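Local coordinates for Dbv8 protein (Nonomuraea, PDB 4MFZ) that binds decanoyl-CoA and probably transfers its long acyl chain to an amino group during the biosynthesis of a glycopeptide antibiotic, at residues P223-P226 and D227-Y230; E265-A268 and E269-I273; D292-L295 and E296-R300. One frame throughout, in Å; residues are numbered along the deposited sequence.

Interaction 1. Residues P223-P226 and D227-Y230; sequences PLIP and DIYY. With MFK (decanoyl-CoA), chain B.
Ile-225 meets Ile-228 and Tyr-229 in a helix-start contact, where the loop leaving strand 211-216 runs into helix 226-243. Ile-225 sits at the N-cap, and Pro-226, which has no N-H to spend, opens the first turn. Tyr-229 N bonds Ile-225 O at 3.1 Å, nearly straight with 167° at the hydrogen, and the same carbonyl also takes a weak bond from Ile-228 N; Pro-226 O then accepts Tyr-230 N.

Side chains follow the same turn. Ile-225 and Ile-228 cross at about a right angle, CG1 of the first resting 3.8 Å from CG2 of the second. The far end of Ile-228 runs back along the loop, its CD1 lying 3.3 Å from Pro-223 O. Leu-224 instead sends CD1 to the edge of the Tyr-229 ring, near the ring plane, and this methyl is 3.9 Å from Tyr-229 CB. With CG anti to the backbone N (chi1 173°), the Tyr-229 ring is carried past the loop; its hydroxyl is hydrogen-bonded to Trp-280 NE1, and its own CD1 sits 3.7 Å above the centre of the Tyr-230 ring.

The loop also faces the ligand. Leu-224 is the centre of an inverse gamma turn, and its N-H goes to the pyrophosphate of decanoyl-CoA, with N 2.7 Å from OAX. From the same residue CD2 reaches the end of the decanoyl chain, 3.9 Å from CCG, so one leucine touches both the polar middle and the acyl tail of the folded ligand. A backbone amide meeting the pyrophosphate just before the helix of a beta-alpha-beta crossover, here between the parallel strands 211-216 and 251-256, is characteristic of the acyl-CoA site of the GNAT fold.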
loop_
_atom_site.group_PDB
_atom_site.type_symbol
_atom_site.label_atom_id
_atom_site.label_comp_id
_atom_site.label_asym_id
_atom_site.label_seq_id
_atom_site.Cartn_x
_atom_site.Cartn_y
_atom_site.Cartn_z
ATOM N N PRO A 223 -14.935 7.305 -8.778
ATOM C CA PRO A 223 -14.322 8.084 -9.837
ATOM C C PRO A 223 -13.693 9.363 -9.307
ATOM O O PRO A 223 -14.196 9.964 -8.349
ATOM C CB PRO A 223 -15.492 8.455 -10.780
ATOM C CG PRO A 223 -16.692 7.749 -10.289
ATOM C CD PRO A 223 -16.397 7.131 -8.942
ATOM N N LEU A 224 -12.636 9.804 -9.965
ATOM C CA LEU A 224 -11.915 10.986 -9.524
ATOM C C LEU A 224 -12.581 12.273 -10.024
ATOM O O LEU A 224 -12.014 12.976 -10.851
ATOM C CB LEU A 224 -10.485 10.875 -10.036
ATOM C CG LEU A 224 -9.421 11.813 -9.490
ATOM C CD1 LEU A 224 -9.226 11.643 -7.984
ATOM C CD2 LEU A 224 -8.132 11.527 -10.248
ATOM N N ILE A 225 -13.774 12.610 -9.544
ATOM C CA ILE A 225 -14.358 13.880 -9.968
ATOM C C ILE A 225 -13.463 15.044 -9.496
ATOM O O ILE A 225 -12.845 14.989 -8.419
ATOM C CB ILE A 225 -15.844 14.093 -9.549
ATOM C CG1 ILE A 225 -15.998 14.265 -8.031
ATOM C CG2 ILE A 225 -16.741 12.983 -10.126
ATOM C CD1 ILE A 225 -17.420 14.597 -7.588
ATOM N N PRO A 226 -13.365 16.082 -10.322
ATOM C CA PRO A 226 -12.531 17.251 -9.989
ATOM C C PRO A 226 -12.715 17.794 -8.564
ATOM O O PRO A 226 -11.719 18.169 -7.924
ATOM C CB PRO A 226 -12.969 18.285 -11.044
ATOM C CG PRO A 226 -13.342 17.439 -12.232
ATOM C CD PRO A 226 -14.009 16.213 -11.646
ATOM N N ASP A 227 -13.960 17.829 -8.065
ATOM C CA ASP A 227 -14.237 18.395 -6.743
ATOM C C ASP A 227 -13.543 17.598 -5.627
ATOM O O ASP A 227 -13.048 18.166 -4.662
ATOM C CB ASP A 227 -15.765 18.455 -6.448
ATOM C CG ASP A 227 -16.429 19.691 -7.011
ATOM O OD1 ASP A 227 -15.737 20.568 -7.573
ATOM O OD2 ASP A 227 -17.676 19.806 -6.876
ATOM N N ILE A 228 -13.551 16.279 -5.738
ATOM C CA ILE A 228 -12.906 15.501 -4.693
ATOM C C ILE A 228 -11.382 15.518 -4.860
ATOM O O ILE A 228 -10.675 15.501 -3.870
ATOM C CB ILE A 228 -13.494 14.069 -4.535
ATOM C CG1 ILE A 228 -12.993 13.150 -5.660
ATOM C CG2 ILE A 228 -15.021 14.144 -4.393
ATOM C CD1 ILE A 228 -13.571 11.751 -5.650
ATOM N N TYR A 229 -10.894 15.584 -6.098
ATOM C CA TYR A 229 -9.456 15.719 -6.336
ATOM C C TYR A 229 -8.900 17.027 -5.745
ATOM O O TYR A 229 -7.922 17.001 -4.988
ATOM C CB TYR A 229 -9.106 15.562 -7.834
ATOM C CG TYR A 229 -7.641 15.867 -8.199
ATOM C CD1 TYR A 229 -7.260 17.142 -8.576
ATOM C CD2 TYR A 229 -6.655 14.876 -8.174
ATOM C CE1 TYR A 229 -5.942 17.437 -8.921
ATOM C CE2 TYR A 229 -5.346 15.151 -8.525
ATOM C CZ TYR A 229 -4.976 16.443 -8.890
ATOM O OH TYR A 229 -3.655 16.759 -9.247
ATOM N N TYR A 230 -9.523 18.164 -6.089
ATOM C CA TYR A 230 -9.012 19.454 -5.631
ATOM C C TYR A 230 -9.226 19.708 -4.167
ATOM O O TYR A 230 -8.391 20.351 -3.508
ATOM C CB TYR A 230 -9.563 20.626 -6.457
ATOM C CG TYR A 230 -8.991 20.664 -7.831
ATOM C CD1 TYR A 230 -7.621 20.914 -8.033
ATOM C CD2 TYR A 230 -9.795 20.434 -8.938
ATOM C CE1 TYR A 230 -7.089 20.958 -9.319
ATOM C CE2 TYR A 230 -9.274 20.474 -10.224
ATOM C CZ TYR A 230 -7.919 20.743 -10.415
ATOM O OH TYR A 230 -7.393 20.756 -11.711
HETATM C CCG MFK B . -5.507 12.480 -12.904
HETATM C CCF MFK B . -4.483 13.475 -12.362
HETATM C CCE MFK B . -3.568 12.771 -11.384
HETATM C CCD MFK B . -2.503 12.045 -12.168
HETATM C CCC MFK B . -1.314 11.826 -11.254
HETATM C CCB MFK B . -1.097 10.348 -11.036
HETATM C CCA MFK B . 0.282 10.175 -10.426
HETATM C CBZ MFK B . 0.106 9.626 -9.018
HETATM C CAK MFK B . 0.637 8.207 -8.960
HETATM C CAJ MFK B . -0.506 7.239 -8.624
HETATM O OAL MFK B . -1.438 7.558 -7.879
HETATM S SAI MFK B . -0.327 5.664 -9.370
HETATM C CAH MFK B . -1.872 4.799 -8.857
HETATM C CAG MFK B . -3.107 5.309 -9.607
HETATM N NAF MFK B . -4.267 4.604 -9.037
HETATM C CAE MFK B . -5.082 3.820 -9.766
HETATM O OAM MFK B . -4.973 3.652 -10.979
HETATM C CAD MFK B . -6.229 3.161 -8.971
HETATM C CAC MFK B . -7.225 2.494 -9.939
HETATM N NAB MFK B . -7.755 3.477 -10.907
HETATM C CAA MFK B . -8.947 4.043 -10.666
HETATM O OAO MFK B . -9.623 3.782 -9.659
HETATM C CAN MFK B . -9.473 5.019 -11.728
HETATM O OAU MFK B . -8.705 4.916 -12.949
HETATM C CAP MFK B . -9.533 6.483 -11.239
HETATM C CAR MFK B . -8.149 6.930 -10.793
HETATM C CAS MFK B . -10.494 6.677 -10.069
HETATM C CAQ MFK B . -9.993 7.369 -12.392
HETATM O OAT MFK B . -11.269 6.921 -12.796
HETATM P PAV MFK B . -12.378 7.911 -13.421
HETATM O OAX MFK B . -12.582 9.089 -12.562
HETATM O OAW MFK B . -13.561 7.083 -13.798
HETATM O OAY MFK B . -11.542 8.333 -14.731
HETATM P PAZ MFK B . -12.110 8.971 -16.090
HETATM O OBA MFK B . -10.845 9.557 -16.827
HETATM O OBB MFK B . -13.141 10.010 -15.887
HETATM O "O5'" MFK B . -12.488 7.716 -17.025
HETATM C "C5'" MFK B . -12.973 7.844 -18.342
HETATM C "C4'" MFK B . -13.301 6.434 -18.848
HETATM O "O4'" MFK B . -12.330 5.388 -18.453
HETATM C "C3'" MFK B . -14.612 5.944 -18.282
HETATM O "O3'" MFK B . -15.191 5.071 -19.252
HETATM P PBV MFK B . -16.768 5.228 -19.595
HETATM O OBW MFK B . -17.452 4.627 -18.299
HETATM O OBY MFK B . -16.987 4.243 -20.869
HETATM O OBX MFK B . -17.258 6.594 -19.762
HETATM C "C2'" MFK B . -14.136 5.170 -17.049
HETATM O "O2'" MFK B . -15.085 4.243 -16.556
HETATM C "C1'" MFK B . -12.953 4.424 -17.590
HETATM N N9 MFK B . -12.016 4.040 -16.501
HETATM C C8 MFK B . -11.176 4.855 -15.851
HETATM N N7 MFK B . -10.502 4.118 -14.958
HETATM C C5 MFK B . -10.885 2.839 -15.097
HETATM C C4 MFK B . -11.822 2.806 -16.050
HETATM N N3 MFK B . -12.364 1.640 -16.432
HETATM C C2 MFK B . -12.092 0.333 -15.778
HETATM N N1 MFK B . -11.054 0.504 -14.742
HETATM C C6 MFK B . -10.518 1.702 -14.470
HETATM N N6 MFK B . -9.578 1.792 -13.531
#

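Interaction 2. Residues E265-A268 and E269-I273; sequences EYLA and EDSHI. With MFK (decanoyl-CoA), chain B.
Ala-268 and Ser-271 are the ends of a type I beta turn, closed by the hydrogen bond from Ser-271 N to Ala-268 O (3.0 Å, 155° at the hydrogen). The donor stands well above the carbonyl plane, 47° out of it. Past the turn the chain goes straight into helix 272-277, and Ser-271 is its N-cap: OG accepts the N-H of Leu-274, just beyond the segment.

That same hydroxyl also works as a donor. A chi1 of 157° swings OG to the side opposite the backbone N, toward the adenosine-side phosphate of decanoyl-CoA, and it gives its hydrogen to OBA across 2.6 Å from OG. Two first-turn amides join it: Ile-273 N is bonded to OBA at 3.0 Å, and His-272 N to OBB of the same phosphate at 2.9 Å. OBA is therefore gripped by a hydroxyl and an amide at once, and the phosphate sits at the N-terminal end of a helix, where the helix dipole would probably favour its negative charge. In this GNAT-like domain the helix start supplies one part of the pyrophosphate site by two main-chain amides and the hydroxyl of the N-cap serine.

Leu-267 adds an apolar side to this polar cluster. Its CD1 lies against the capping serine, 3.7 Å from Ser-271 OG, and touches Ile-273 through a looser pair, CD1 to CD1 at 4.3 Å. The other branch turns to the ligand, CD2 approaching the ribose O4' at 4.0 Å. Leu-267 is backed by Thr-314 and Leu-315 of helix 314-324, so it lies between that helix, the turn and the ribose. The carboxylate of Asp-270 comes back over the turn, OD1 3.9 Å from Ala-268 CB.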
loop_
_atom_site.group_PDB
_atom_site.type_symbol
_atom_site.label_atom_id
_atom_site.label_comp_id
_atom_site.label_asym_id
_atom_site.label_seq_id
_atom_site.Cartn_x
_atom_site.Cartn_y
_atom_site.Cartn_z
ATOM N N GLU A 265 -5.790 9.466 -26.998
ATOM C CA GLU A 265 -6.208 8.865 -28.262
ATOM C C GLU A 265 -7.551 8.129 -28.112
ATOM O O GLU A 265 -8.300 7.941 -29.091
ATOM C CB GLU A 265 -5.133 7.890 -28.751
ATOM C CG GLU A 265 -4.847 7.980 -30.244
ATOM C CD GLU A 265 -4.257 6.707 -30.841
ATOM O OE1 GLU A 265 -3.187 6.248 -30.387
ATOM O OE2 GLU A 265 -4.864 6.178 -31.796
ATOM N N TYR A 266 -7.861 7.758 -26.875
ATOM C CA TYR A 266 -8.933 6.824 -26.567
ATOM C C TYR A 266 -10.062 7.363 -25.722
ATOM O O TYR A 266 -11.209 7.029 -25.958
ATOM C CB TYR A 266 -8.344 5.616 -25.854
ATOM C CG TYR A 266 -7.481 4.784 -26.783
ATOM C CD1 TYR A 266 -8.067 3.937 -27.734
ATOM C CD2 TYR A 266 -6.076 4.870 -26.743
ATOM C CE1 TYR A 266 -7.284 3.184 -28.599
ATOM C CE2 TYR A 266 -5.288 4.109 -27.606
ATOM C CZ TYR A 266 -5.895 3.271 -28.525
ATOM O OH TYR A 266 -5.143 2.498 -29.388
ATOM N N LEU A 267 -9.724 8.177 -24.732
ATOM C CA LEU A 267 -10.685 8.598 -23.729
ATOM C C LEU A 267 -11.437 9.810 -24.216
ATOM O O LEU A 267 -10.928 10.571 -25.039
ATOM C CB LEU A 267 -9.993 8.907 -22.404
ATOM C CG LEU A 267 -9.219 7.802 -21.709
ATOM C CD1 LEU A 267 -8.670 8.371 -20.407
ATOM C CD2 LEU A 267 -10.041 6.535 -21.463
ATOM N N ALA A 268 -12.652 9.969 -23.706
ATOM C CA ALA A 268 -13.552 11.025 -24.151
ATOM C C ALA A 268 -13.145 12.374 -23.578
ATOM O O ALA A 268 -12.431 12.458 -22.561
ATOM C CB ALA A 268 -14.996 10.690 -23.792
ATOM N N GLU A 269 -13.610 13.429 -24.239
ATOM C CA GLU A 269 -13.205 14.788 -23.917
ATOM C C GLU A 269 -13.430 15.177 -22.455
ATOM O O GLU A 269 -12.627 15.899 -21.885
ATOM C CB GLU A 269 -13.881 15.783 -24.857
ATOM C CG GLU A 269 -13.368 15.679 -26.288
ATOM C CD GLU A 269 -13.220 17.032 -26.984
ATOM O OE1 GLU A 269 -13.924 18.007 -26.601
ATOM O OE2 GLU A 269 -12.390 17.110 -27.923
ATOM N N ASP A 270 -14.496 14.687 -21.834
ATOM C CA ASP A 270 -14.757 15.044 -20.437
ATOM C C ASP A 270 -14.086 14.115 -19.378
ATOM O O ASP A 270 -14.460 14.141 -18.197
ATOM C CB ASP A 270 -16.270 15.139 -20.195
ATOM C CG ASP A 270 -16.962 13.794 -20.280
ATOM O OD1 ASP A 270 -16.369 12.810 -20.798
ATOM O OD2 ASP A 270 -18.113 13.718 -19.825
ATOM N N SER A 271 -13.123 13.298 -19.804
ATOM C CA SER A 271 -12.397 12.392 -18.907
ATOM C C SER A 271 -11.758 13.104 -17.730
ATOM O O SER A 271 -11.007 14.053 -17.924
ATOM C CB SER A 271 -11.294 11.661 -19.678
ATOM O OG SER A 271 -10.285 11.226 -18.774
ATOM N N HIS A 272 -12.042 12.646 -16.512
ATOM C CA HIS A 272 -11.433 13.243 -15.317
ATOM C C HIS A 272 -9.912 13.119 -15.395
ATOM O O HIS A 272 -9.213 14.002 -14.950
ATOM C CB HIS A 272 -11.881 12.556 -14.020
ATOM C CG HIS A 272 -13.388 12.440 -13.820
ATOM N ND1 HIS A 272 -14.262 13.473 -14.042
ATOM C CD2 HIS A 272 -14.145 11.387 -13.333
ATOM C CE1 HIS A 272 -15.512 13.073 -13.732
ATOM N NE2 HIS A 272 -15.446 11.796 -13.302
ATOM N N ILE A 273 -9.407 11.998 -15.934
ATOM C CA ILE A 273 -7.961 11.745 -16.056
ATOM C C ILE A 273 -7.339 12.801 -16.983
ATOM O O ILE A 273 -6.378 13.484 -16.595
ATOM C CB ILE A 273 -7.651 10.305 -16.579
ATOM C CG1 ILE A 273 -8.033 9.240 -15.537
ATOM C CG2 ILE A 273 -6.172 10.147 -16.988
ATOM C CD1 ILE A 273 -8.281 7.854 -16.125
HETATM C CCG MFK B . -5.507 12.480 -12.904
HETATM C CCF MFK B . -4.483 13.475 -12.362
HETATM C CCE MFK B . -3.568 12.771 -11.384
HETATM C CCD MFK B . -2.503 12.045 -12.168
HETATM C CCC MFK B . -1.314 11.826 -11.254
HETATM C CCB MFK B . -1.097 10.348 -11.036
HETATM C CCA MFK B . 0.282 10.175 -10.426
HETATM C CBZ MFK B . 0.106 9.626 -9.018
HETATM C CAK MFK B . 0.637 8.207 -8.960
HETATM C CAJ MFK B . -0.506 7.239 -8.624
HETATM O OAL MFK B . -1.438 7.558 -7.879
HETATM S SAI MFK B . -0.327 5.664 -9.370
HETATM C CAH MFK B . -1.872 4.799 -8.857
HETATM C CAG MFK B . -3.107 5.309 -9.607
HETATM N NAF MFK B . -4.267 4.604 -9.037
HETATM C CAE MFK B . -5.082 3.820 -9.766
HETATM O OAM MFK B . -4.973 3.652 -10.979
HETATM C CAD MFK B . -6.229 3.161 -8.971
HETATM C CAC MFK B . -7.225 2.494 -9.939
HETATM N NAB MFK B . -7.755 3.477 -10.907
HETATM C CAA MFK B . -8.947 4.043 -10.666
HETATM O OAO MFK B . -9.623 3.782 -9.659
HETATM C CAN MFK B . -9.473 5.019 -11.728
HETATM O OAU MFK B . -8.705 4.916 -12.949
HETATM C CAP MFK B . -9.533 6.483 -11.239
HETATM C CAR MFK B . -8.149 6.930 -10.793
HETATM C CAS MFK B . -10.494 6.677 -10.069
HETATM C CAQ MFK B . -9.993 7.369 -12.392
HETATM O OAT MFK B . -11.269 6.921 -12.796
HETATM P PAV MFK B . -12.378 7.911 -13.421
HETATM O OAX MFK B . -12.582 9.089 -12.562
HETATM O OAW MFK B . -13.561 7.083 -13.798
HETATM O OAY MFK B . -11.542 8.333 -14.731
HETATM P PAZ MFK B . -12.110 8.971 -16.090
HETATM O OBA MFK B . -10.845 9.557 -16.827
HETATM O OBB MFK B . -13.141 10.010 -15.887
HETATM O "O5'" MFK B . -12.488 7.716 -17.025
HETATM C "C5'" MFK B . -12.973 7.844 -18.342
HETATM C "C4'" MFK B . -13.301 6.434 -18.848
HETATM O "O4'" MFK B . -12.330 5.388 -18.453
HETATM C "C3'" MFK B . -14.612 5.944 -18.282
HETATM O "O3'" MFK B . -15.191 5.071 -19.252
HETATM P PBV MFK B . -16.768 5.228 -19.595
HETATM O OBW MFK B . -17.452 4.627 -18.299
HETATM O OBY MFK B . -16.987 4.243 -20.869
HETATM O OBX MFK B . -17.258 6.594 -19.762
HETATM C "C2'" MFK B . -14.136 5.170 -17.049
HETATM O "O2'" MFK B . -15.085 4.243 -16.556
HETATM C "C1'" MFK B . -12.953 4.424 -17.590
HETATM N N9 MFK B . -12.016 4.040 -16.501
HETATM C C8 MFK B . -11.176 4.855 -15.851
HETATM N N7 MFK B . -10.502 4.118 -14.958
HETATM C C5 MFK B . -10.885 2.839 -15.097
HETATM C C4 MFK B . -11.822 2.806 -16.050
HETATM N N3 MFK B . -12.364 1.640 -16.432
HETATM C C2 MFK B . -12.092 0.333 -15.778
HETATM N N1 MFK B . -11.054 0.504 -14.742
HETATM C C6 MFK B . -10.518 1.702 -14.470
HETATM N N6 MFK B . -9.578 1.792 -13.531
#

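Interaction 3. Residues D292-L295 and E296-R300. With MFK (decanoyl-CoA), chain B.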
loop_
_atom_site.group_PDB
_atom_site.type_symbol
_atom_site.label_atom_id
_atom_site.label_comp_id
_atom_site.label_asym_id
_atom_site.label_seq_id
_atom_site.Cartn_x
_atom_site.Cartn_y
_atom_site.Cartn_z
ATOM N N ASP A 292 2.277 -4.048 -18.192
ATOM C CA ASP A 292 1.972 -4.731 -16.916
ATOM C C ASP A 292 1.158 -3.837 -15.990
ATOM O O ASP A 292 0.143 -4.264 -15.405
ATOM C CB ASP A 292 3.252 -5.168 -16.173
ATOM C CG ASP A 292 3.947 -6.370 -16.820
ATOM O OD1 ASP A 292 3.589 -6.741 -17.955
ATOM O OD2 ASP A 292 4.863 -6.945 -16.184
ATOM N N ALA A 293 1.609 -2.591 -15.853
ATOM C CA ALA A 293 1.006 -1.700 -14.885
ATOM C C ALA A 293 -0.431 -1.307 -15.271
ATOM O O ALA A 293 -1.298 -1.245 -14.414
ATOM C CB ALA A 293 1.869 -0.466 -14.693
ATOM N N ILE A 294 -0.681 -1.034 -16.544
ATOM C CA ILE A 294 -2.043 -0.696 -16.970
ATOM C C ILE A 294 -3.000 -1.894 -16.844
ATOM O O ILE A 294 -4.136 -1.746 -16.409
ATOM C CB ILE A 294 -2.081 -0.065 -18.363
ATOM C CG1 ILE A 294 -3.390 0.710 -18.540
ATOM C CG2 ILE A 294 -1.840 -1.118 -19.438
ATOM C CD1 ILE A 294 -3.359 1.760 -19.621
ATOM N N LEU A 295 -2.509 -3.075 -17.184
ATOM C CA LEU A 295 -3.271 -4.308 -17.033
ATOM C C LEU A 295 -3.540 -4.562 -15.571
ATOM O O LEU A 295 -4.605 -5.067 -15.219
ATOM C CB LEU A 295 -2.504 -5.488 -17.643
ATOM C CG LEU A 295 -2.442 -5.501 -19.181
ATOM C CD1 LEU A 295 -1.454 -6.550 -19.691
ATOM C CD2 LEU A 295 -3.816 -5.681 -19.804
ATOM N N GLU A 296 -2.578 -4.190 -14.721
ATOM C CA GLU A 296 -2.739 -4.305 -13.286
ATOM C C GLU A 296 -3.857 -3.406 -12.771
ATOM O O GLU A 296 -4.777 -3.872 -12.094
ATOM C CB GLU A 296 -1.423 -3.992 -12.562
ATOM C CG GLU A 296 -1.540 -3.795 -11.052
ATOM C CD GLU A 296 -1.901 -5.065 -10.282
ATOM O OE1 GLU A 296 -1.681 -6.191 -10.793
ATOM O OE2 GLU A 296 -2.391 -4.934 -9.135
ATOM N N PHE A 297 -3.777 -2.118 -13.070
ATOM C CA PHE A 297 -4.680 -1.182 -12.434
ATOM C C PHE A 297 -6.026 -1.093 -13.150
ATOM O O PHE A 297 -6.987 -0.581 -12.586
ATOM C CB PHE A 297 -4.041 0.199 -12.331
ATOM C CG PHE A 297 -2.898 0.279 -11.344
ATOM C CD1 PHE A 297 -3.131 0.597 -10.001
ATOM C CD2 PHE A 297 -1.583 0.064 -11.761
ATOM C CE1 PHE A 297 -2.076 0.677 -9.099
ATOM C CE2 PHE A 297 -0.523 0.140 -10.869
ATOM C CZ PHE A 297 -0.773 0.444 -9.536
ATOM N N VAL A 298 -6.100 -1.560 -14.392
ATOM C CA VAL A 298 -7.386 -1.542 -15.088
ATOM C C VAL A 298 -8.129 -2.873 -14.907
ATOM O O VAL A 298 -9.354 -2.873 -14.806
ATOM C CB VAL A 298 -7.274 -1.135 -16.580
ATOM C CG1 VAL A 298 -8.639 -1.111 -17.252
ATOM C CG2 VAL A 298 -6.640 0.240 -16.708
ATOM N N PHE A 299 -7.397 -3.990 -14.833
ATOM C CA PHE A 299 -8.031 -5.321 -14.760
ATOM C C PHE A 299 -7.623 -6.182 -13.581
ATOM O O PHE A 299 -8.211 -7.224 -13.360
ATOM C CB PHE A 299 -7.761 -6.148 -16.022
ATOM C CG PHE A 299 -8.255 -5.528 -17.285
ATOM C CD1 PHE A 299 -9.602 -5.641 -17.658
ATOM C CD2 PHE A 299 -7.370 -4.871 -18.130
ATOM C CE1 PHE A 299 -10.056 -5.074 -18.852
ATOM C CE2 PHE A 299 -7.811 -4.306 -19.328
ATOM C CZ PHE A 299 -9.159 -4.410 -19.688
ATOM N N ARG A 300 -6.584 -5.778 -12.866
ATOM C CA ARG A 300 -6.016 -6.578 -11.782
ATOM C C ARG A 300 -5.629 -7.922 -12.395
ATOM O O ARG A 300 -5.869 -9.027 -11.857
ATOM C CB ARG A 300 -6.980 -6.655 -10.600
ATOM C CG ARG A 300 -6.375 -6.284 -9.257
ATOM C CD ARG A 300 -5.406 -5.095 -9.278
ATOM N NE ARG A 300 -5.996 -3.805 -8.898
ATOM C CZ ARG A 300 -5.318 -2.816 -8.306
ATOM N NH1 ARG A 300 -4.023 -2.957 -8.007
ATOM N NH2 ARG A 300 -5.942 -1.685 -7.991
HETATM C CCG MFK B . -5.507 12.480 -12.904
HETATM C CCF MFK B . -4.483 13.475 -12.362
HETATM C CCE MFK B . -3.568 12.771 -11.384
HETATM C CCD MFK B . -2.503 12.045 -12.168
HETATM C CCC MFK B . -1.314 11.826 -11.254
HETATM C CCB MFK B . -1.097 10.348 -11.036
HETATM C CCA MFK B . 0.282 10.175 -10.426
HETATM C CBZ MFK B . 0.106 9.626 -9.018
HETATM C CAK MFK B . 0.637 8.207 -8.960
HETATM C CAJ MFK B . -0.506 7.239 -8.624
HETATM O OAL MFK B . -1.438 7.558 -7.879
HETATM S SAI MFK B . -0.327 5.664 -9.370
HETATM C CAH MFK B . -1.872 4.799 -8.857
HETATM C CAG MFK B . -3.107 5.309 -9.607
HETATM N NAF MFK B . -4.267 4.604 -9.037
HETATM C CAE MFK B . -5.082 3.820 -9.766
HETATM O OAM MFK B . -4.973 3.652 -10.979
HETATM C CAD MFK B . -6.229 3.161 -8.971
HETATM C CAC MFK B . -7.225 2.494 -9.939
HETATM N NAB MFK B . -7.755 3.477 -10.907
HETATM C CAA MFK B . -8.947 4.043 -10.666
HETATM O OAO MFK B . -9.623 3.782 -9.659
HETATM C CAN MFK B . -9.473 5.019 -11.728
HETATM O OAU MFK B . -8.705 4.916 -12.949
HETATM C CAP MFK B . -9.533 6.483 -11.239
HETATM C CAR MFK B . -8.149 6.930 -10.793
HETATM C CAS MFK B . -10.494 6.677 -10.069
HETATM C CAQ MFK B . -9.993 7.369 -12.392
HETATM O OAT MFK B . -11.269 6.921 -12.796
HETATM P PAV MFK B . -12.378 7.911 -13.421
HETATM O OAX MFK B . -12.582 9.089 -12.562
HETATM O OAW MFK B . -13.561 7.083 -13.798
HETATM O OAY MFK B . -11.542 8.333 -14.731
HETATM P PAZ MFK B . -12.110 8.971 -16.090
HETATM O OBA MFK B . -10.845 9.557 -16.827
HETATM O OBB MFK B . -13.141 10.010 -15.887
HETATM O "O5'" MFK B . -12.488 7.716 -17.025
HETATM C "C5'" MFK B . -12.973 7.844 -18.342
HETATM C "C4'" MFK B . -13.301 6.434 -18.848
HETATM O "O4'" MFK B . -12.330 5.388 -18.453
HETATM C "C3'" MFK B . -14.612 5.944 -18.282
HETATM O "O3'" MFK B . -15.191 5.071 -19.252
HETATM P PBV MFK B . -16.768 5.228 -19.595
HETATM O OBW MFK B . -17.452 4.627 -18.299
HETATM O OBY MFK B . -16.987 4.243 -20.869
HETATM O OBX MFK B . -17.258 6.594 -19.762
HETATM C "C2'" MFK B . -14.136 5.170 -17.049
HETATM O "O2'" MFK B . -15.085 4.243 -16.556
HETATM C "C1'" MFK B . -12.953 4.424 -17.590
HETATM N N9 MFK B . -12.016 4.040 -16.501
HETATM C C8 MFK B . -11.176 4.855 -15.851
HETATM N N7 MFK B . -10.502 4.118 -14.958
HETATM C C5 MFK B . -10.885 2.839 -15.097
HETATM C C4 MFK B . -11.822 2.806 -16.050
HETATM N N3 MFK B . -12.364 1.640 -16.432
HETATM C C2 MFK B . -12.092 0.333 -15.778
HETATM N N1 MFK B . -11.054 0.504 -14.742
HETATM C C6 MFK B . -10.518 1.702 -14.470
HETATM N N6 MFK B . -9.578 1.792 -13.531
#
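Asp-292 to Glu-296, Ala-293 to Phe-297, Ile-294 to Val-298 and Leu-295 to Phe-299 pair at the i to i+4 spacing of an alpha helix, here the closing turns of helix 291-299 in the GNAT-like domain. The backbone bonds come first: N-H groups of 296, 297, 298 and 299 each meet the carbonyl O four residues earlier, Val-298 N lying 2.8 Å from Ile-294 O. Arg-300, with positive phi, leaves the helix.

Arg-300 turns back and forms a salt bridge with Glu-296, NH1 to OE2 at 2.8 Å and 157° at the hydrogen. The glutamate starts with CG trans to its main-chain nitrogen (chi1 168°) and then bends at chi2 (68°), which brings OE2 to Arg-300; OE2 is approached on its anti side, and lies near the guanidinium plane. Second ionic partners, Lys-173 for Glu-296 OE1 and Glu-219 for Arg-300 NH2, would probably limit the rotation of both groups and tie the helix end to helix 162-174 and to the loop after strand 211-216.

Two apolar pairs pack along the helix. Ile-294 and Val-298 lie side by side and point the same way, CG1 to CG2 at 3.8 Å. Leu-295 and Phe-299 approach at a slant, with CD2 of the leucine 4.0 Å from CD2 of the ring. Helix 314-324 covers them, through Val-319, Leu-323 and Leu-315.

The Phe-297 ring presents its edge to Ala-293, CD2 standing 3.0 Å from the carbonyl O near the ring plane, while CG of Glu-296 lies above one face, toward the rim. Trp-257 meets this ring with planes about 25° apart. Along the pantetheine arm of decanoyl-CoA, Phe-297 CD1 is 3.8 Å from the amide carbon CAE; at the adenine, Val-298 CG1 is 3.8 Å from N1.

All three interactions are local and follow one another in series: none encloses or crosses another, and each joins two adjoining segments. Interaction 1 comes first, in the loop between strand 211-216 and helix 226-243 and on that helix's first turn. The chain then passes through strand 251-256 before interaction 2, whose beta turn 268-271 is a tight closure, opens helix 272-277; strand 281-289 leads to interaction 3 on helix 291-299. Interactions 1 and 2 touch directly, His-272 packing against Pro-223, Ile-225 and Pro-226, so the two helix starts share one border beside the pyrophosphate. Interaction 3 touches neither; its nearest atoms are about 8 Å from interaction 2 and 12 Å from interaction 1. Decanoyl-CoA bridges all three.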